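Local atomic coordinates of putative hydrolase (Acinetobacter sp. NBRC 100985, PDB entry 4XUK), a protein that probably hydrolyses organophosphate triesters and lactones at a two-zinc centre, as a member of the metallo-beta-lactamase superfamily. Residues Val54-Asn59 against Ala263-Phe268; Gly22-Ser27 against Gly81-Ser86. The protein carries 2 engineered substitutions. One frame throughout, in Å; residues are numbered along the deposited sequence.

Contact 1. Residues Val54-Asn59 against Ala263-Phe268. With ZN (zinc ion), chain C.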
# COMPACT_ATOMS: atom_id res chain seq x y z
N VAL A 54 10.22 -12.55 -8.36
CA VAL A 54 9.65 -12.10 -7.10
C VAL A 54 9.80 -10.58 -6.98
O VAL A 54 10.92 -10.07 -6.83
CB VAL A 54 10.33 -12.80 -5.92
CG1 VAL A 54 9.72 -12.36 -4.61
CG2 VAL A 54 10.22 -14.34 -6.08
N GLN A 55 8.69 -9.86 -7.09
CA GLN A 55 8.73 -8.40 -7.08
C GLN A 55 9.29 -7.90 -5.76
O GLN A 55 8.84 -8.33 -4.70
CB GLN A 55 7.33 -7.83 -7.31
CG GLN A 55 7.30 -6.31 -7.51
CD GLN A 55 5.90 -5.79 -7.80
OE1 GLN A 55 5.01 -6.54 -8.18
NE2 GLN A 55 5.72 -4.49 -7.62
N THR A 56 10.28 -7.00 -5.82
CA THR A 56 10.96 -6.54 -4.62
C THR A 56 11.27 -5.06 -4.76
O THR A 56 12.01 -4.65 -5.66
CB THR A 56 12.26 -7.31 -4.40
OG1 THR A 56 11.95 -8.71 -4.34
CG2 THR A 56 12.95 -6.88 -3.11
N SER A 57 10.67 -4.25 -3.89
CA SER A 57 10.94 -2.81 -3.90
C SER A 57 12.35 -2.53 -3.41
O SER A 57 12.95 -3.33 -2.67
CB SER A 57 9.93 -2.07 -3.02
OG SER A 57 8.61 -2.22 -3.48
N ILE A 58 12.88 -1.38 -3.83
CA ILE A 58 14.09 -0.84 -3.25
C ILE A 58 13.70 0.57 -2.81
O ILE A 58 13.36 1.41 -3.64
CB ILE A 58 15.26 -0.77 -4.27
CG1 ILE A 58 15.61 -2.15 -4.81
CG2 ILE A 58 16.50 -0.17 -3.58
CD1 ILE A 58 14.76 -2.57 -6.01
N ASN A 59 13.70 0.79 -1.50
CA ASN A 59 13.28 2.07 -0.95
C ASN A 59 14.42 2.78 -0.18
O ASN A 59 15.42 2.15 0.21
CB ASN A 59 12.09 1.88 0.01
CG ASN A 59 11.02 0.97 -0.55
OD1 ASN A 59 10.55 1.14 -1.67
ND2 ASN A 59 10.59 0.01 0.26
N ALA A 263 11.46 -0.35 5.90
CA ALA A 263 12.35 -1.33 5.28
C ALA A 263 12.64 -1.04 3.82
O ALA A 263 11.71 -0.83 3.04
CB ALA A 263 11.73 -2.71 5.41
N PRO A 264 13.93 -1.08 3.44
CA PRO A 264 14.25 -0.80 2.04
C PRO A 264 13.73 -1.86 1.06
O PRO A 264 13.52 -1.52 -0.10
CB PRO A 264 15.80 -0.79 2.03
CG PRO A 264 16.19 -1.61 3.20
CD PRO A 264 15.13 -1.33 4.24
N HIS A 265 13.50 -3.10 1.52
CA HIS A 265 13.03 -4.15 0.60
C HIS A 265 11.65 -4.74 0.89
O HIS A 265 11.37 -5.87 0.47
CB HIS A 265 14.06 -5.28 0.52
CG HIS A 265 15.34 -4.87 -0.12
ND1 HIS A 265 15.38 -4.04 -1.22
CD2 HIS A 265 16.63 -5.14 0.20
CE1 HIS A 265 16.65 -3.83 -1.56
NE2 HIS A 265 17.42 -4.49 -0.72
N LEU A 266 10.79 -4.00 1.59
CA LEU A 266 9.39 -4.42 1.72
C LEU A 266 8.57 -3.51 0.79
O LEU A 266 9.05 -2.44 0.41
CB LEU A 266 8.92 -4.34 3.18
CG LEU A 266 9.63 -5.36 4.08
CD1 LEU A 266 9.20 -5.27 5.55
CD2 LEU A 266 9.42 -6.76 3.55
N PRO A 267 7.37 -3.96 0.36
CA PRO A 267 6.62 -3.23 -0.67
C PRO A 267 6.43 -1.75 -0.37
O PRO A 267 5.87 -1.39 0.69
CB PRO A 267 5.27 -3.95 -0.69
CG PRO A 267 5.63 -5.38 -0.34
CD PRO A 267 6.72 -5.24 0.71
N PHE A 268 6.91 -0.90 -1.29
CA PHE A 268 6.80 0.55 -1.14
C PHE A 268 5.39 0.95 -0.71
O PHE A 268 4.41 0.46 -1.27
CB PHE A 268 7.15 1.27 -2.45
CG PHE A 268 7.02 2.76 -2.37
CD1 PHE A 268 8.08 3.54 -1.92
CD2 PHE A 268 5.83 3.39 -2.71
CE1 PHE A 268 7.96 4.90 -1.83
CE2 PHE A 268 5.70 4.76 -2.62
CZ PHE A 268 6.76 5.52 -2.19
ZN ZN C . 19.57 -4.06 -0.43
O HOH W 1 9.35 -5.27 -1.69
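The ring of His265 reaches back to the strand and gives its ND1 proton to the carbonyl oxygen of Ser57, ND1 to O 2.9 Å, in a nearly straight bond (168°) lying in both the ring plane and the carbonyl plane. That bond and the metal bond of NE2, 2.2 Å from the zinc ion, together fix the rotation of the imidazole; Ile58 CG1 packs at the same ring's edge, 3.8 Å from CE1. Asn59 supplies a second set of polar bonds. Its backbone N hydrogen-bonds Pro264 O at 2.7 Å, while the amide, placed by a CG anti to the carbonyl carbon (chi1 -46°), spends both protons of ND2 on the turn: Ala263 O at 3.1 Å and Leu266 O at 2.9 Å, each close to the amide plane. Asn59 OD1, buried without a polar partner, faces the edge of the Phe268 ring. Further along, Phe268 N donates to Ser57 OG, which also hydrogen-bonds His288 of the second subunit. With Asp112, His113 and Asp218 completing its zinc site, His265 is a first-shell ligand oriented by a second-shell strand carbonyl, carried on a type I turn of the metallo-beta-lactamase fold.

Contact 2. Residues Gly22-Ser27 against Gly81-Ser86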
# COMPACT_ATOMS: atom_id res chain seq x y z
N GLY A 22 13.12 2.01 -7.19
CA GLY A 22 12.80 1.15 -8.31
C GLY A 22 12.34 -0.19 -7.81
O GLY A 22 12.24 -0.40 -6.59
N THR A 23 12.08 -1.11 -8.74
CA THR A 23 11.54 -2.42 -8.41
C THR A 23 12.34 -3.51 -9.11
O THR A 23 12.53 -3.46 -10.33
CB THR A 23 10.08 -2.52 -8.85
OG1 THR A 23 9.33 -1.42 -8.30
CG2 THR A 23 9.47 -3.81 -8.37
N ASN A 24 12.80 -4.49 -8.36
CA ASN A 24 13.39 -5.66 -8.97
C ASN A 24 12.48 -6.85 -9.05
O ASN A 24 11.54 -6.94 -8.33
CB ASN A 24 14.64 -6.09 -8.27
CG ASN A 24 15.76 -5.13 -8.45
OD1 ASN A 24 15.83 -4.35 -9.34
ND2 ASN A 24 16.65 -5.19 -7.55
N PHE A 25 12.82 -7.79 -9.92
CA PHE A 25 12.10 -9.06 -9.98
C PHE A 25 13.10 -10.21 -9.88
O PHE A 25 13.67 -10.64 -10.88
CB PHE A 25 11.28 -9.16 -11.26
CG PHE A 25 10.17 -8.14 -11.34
CD1 PHE A 25 10.42 -6.87 -11.84
CD2 PHE A 25 8.89 -8.45 -10.91
CE1 PHE A 25 9.42 -5.92 -11.90
CE2 PHE A 25 7.88 -7.51 -10.97
CZ PHE A 25 8.15 -6.24 -11.47
N MET A 26 13.34 -10.68 -8.66
CA MET A 26 14.41 -11.65 -8.43
C MET A 26 13.97 -13.10 -8.58
O MET A 26 12.78 -13.42 -8.49
CB MET A 26 15.08 -11.40 -7.07
CG MET A 26 14.18 -11.54 -5.88
SD MET A 26 14.99 -11.06 -4.32
CE MET A 26 13.59 -11.24 -3.20
N SER A 27 14.93 -13.99 -8.83
CA SER A 27 14.62 -15.40 -8.96
C SER A 27 14.13 -15.97 -7.64
O SER A 27 14.70 -15.69 -6.60
CB SER A 27 15.87 -16.17 -9.39
OG SER A 27 15.59 -17.55 -9.49
N GLY A 81 22.03 -0.51 -13.16
CA GLY A 81 21.25 -0.39 -14.37
C GLY A 81 20.04 0.52 -14.31
O GLY A 81 19.56 0.91 -13.24
N SER A 82 19.53 0.80 -15.50
CA SER A 82 18.58 1.86 -15.79
C SER A 82 17.27 1.85 -14.99
O SER A 82 16.63 2.90 -14.83
CB SER A 82 18.27 1.84 -17.29
OG SER A 82 17.73 3.07 -17.74
N HIS A 83 16.84 0.69 -14.50
CA HIS A 83 15.51 0.61 -13.87
C HIS A 83 15.46 1.13 -12.42
O HIS A 83 14.37 1.37 -11.89
CB HIS A 83 14.90 -0.79 -13.98
CG HIS A 83 15.66 -1.84 -13.23
ND1 HIS A 83 17.00 -2.08 -13.43
CD2 HIS A 83 15.26 -2.71 -12.27
CE1 HIS A 83 17.39 -3.06 -12.63
NE2 HIS A 83 16.36 -3.46 -11.92
N LEU A 84 16.62 1.30 -11.79
CA LEU A 84 16.67 1.85 -10.43
C LEU A 84 17.20 3.28 -10.47
O LEU A 84 17.41 3.84 -11.55
CB LEU A 84 17.53 0.97 -9.53
CG LEU A 84 17.19 -0.52 -9.56
CD1 LEU A 84 18.20 -1.34 -8.73
CD2 LEU A 84 15.76 -0.78 -9.08
N GLY A 85 17.41 3.89 -9.30
CA GLY A 85 17.98 5.23 -9.24
C GLY A 85 16.97 6.35 -9.07
O GLY A 85 17.34 7.53 -9.17
N SER A 86 15.71 6.01 -8.81
CA SER A 86 14.65 7.03 -8.70
C SER A 86 14.63 7.82 -7.38
O SER A 86 13.85 8.76 -7.25
CB SER A 86 13.27 6.40 -8.92
OG SER A 86 13.09 6.05 -10.28
O HOH W 2 11.93 0.03 -11.39
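Gly22, in strand 14-26, runs closest to the loop at Leu84, their CA atoms 4.5 Å apart, just where a type I turn from Gly81 to Leu84 ends. With no side chain in the way, Leu84 CD2 settles against Gly22 CA at 3.6 Å, and His83 O comes near the same CA. A water bridges the backbones, accepting from Thr23 N and donating to His83 O. This joins an inner strand of the sheet holding strands 14-26 and 54-64, one half of the alpha-beta/beta-alpha sandwich of metallo-beta-lactamases, to the loop leading into helix 87-93; Gly85 N, hydrogen-bonded to the Asp21 carboxylate, reinforces the junction. Among the side chains, His83 NE2 donates to Asn24 OD1 at 2.8 Å, a bent bond (136°) in which the oxygen sits 23° out of the ring plane. The two side chains cross at about a right angle. His83 takes the position between backbone N and carbonyl carbon (chi1 65°), which swings CD2 to 3.4 Å from Thr23 O at the ring edge, while Leu84 CG lies 3.8 Å above the ring's centre. Leu84 CD2 touches Asn24 OD1 at 3.6 Å, obliquely to the amide plane and across it from His83 NE2.

The two contacts lie with their centres about 10 Å apart and share the sheet in which strands 14-26 and 54-64 are antiparallel neighbours. Backbone bonds tie them directly: Val54 N probably hydrogen-bonds Met26 O and Thr56 N probably hydrogen-bonds Asn24 O. Along the chain the segments alternate, 22-27, 54-59, 81-86 and 263-268, so the strand pair receives one loop before helix 87-93 and another from the sheet of strands 260-262 and 271-275. Contact 1 supplies a zinc ligand, while contact 2 binds no metal, though the Asn24 side chain is about 8 Å from a zinc ion. Both reach the second subunit, linking this part of the metal-bearing fold to the dimer interface.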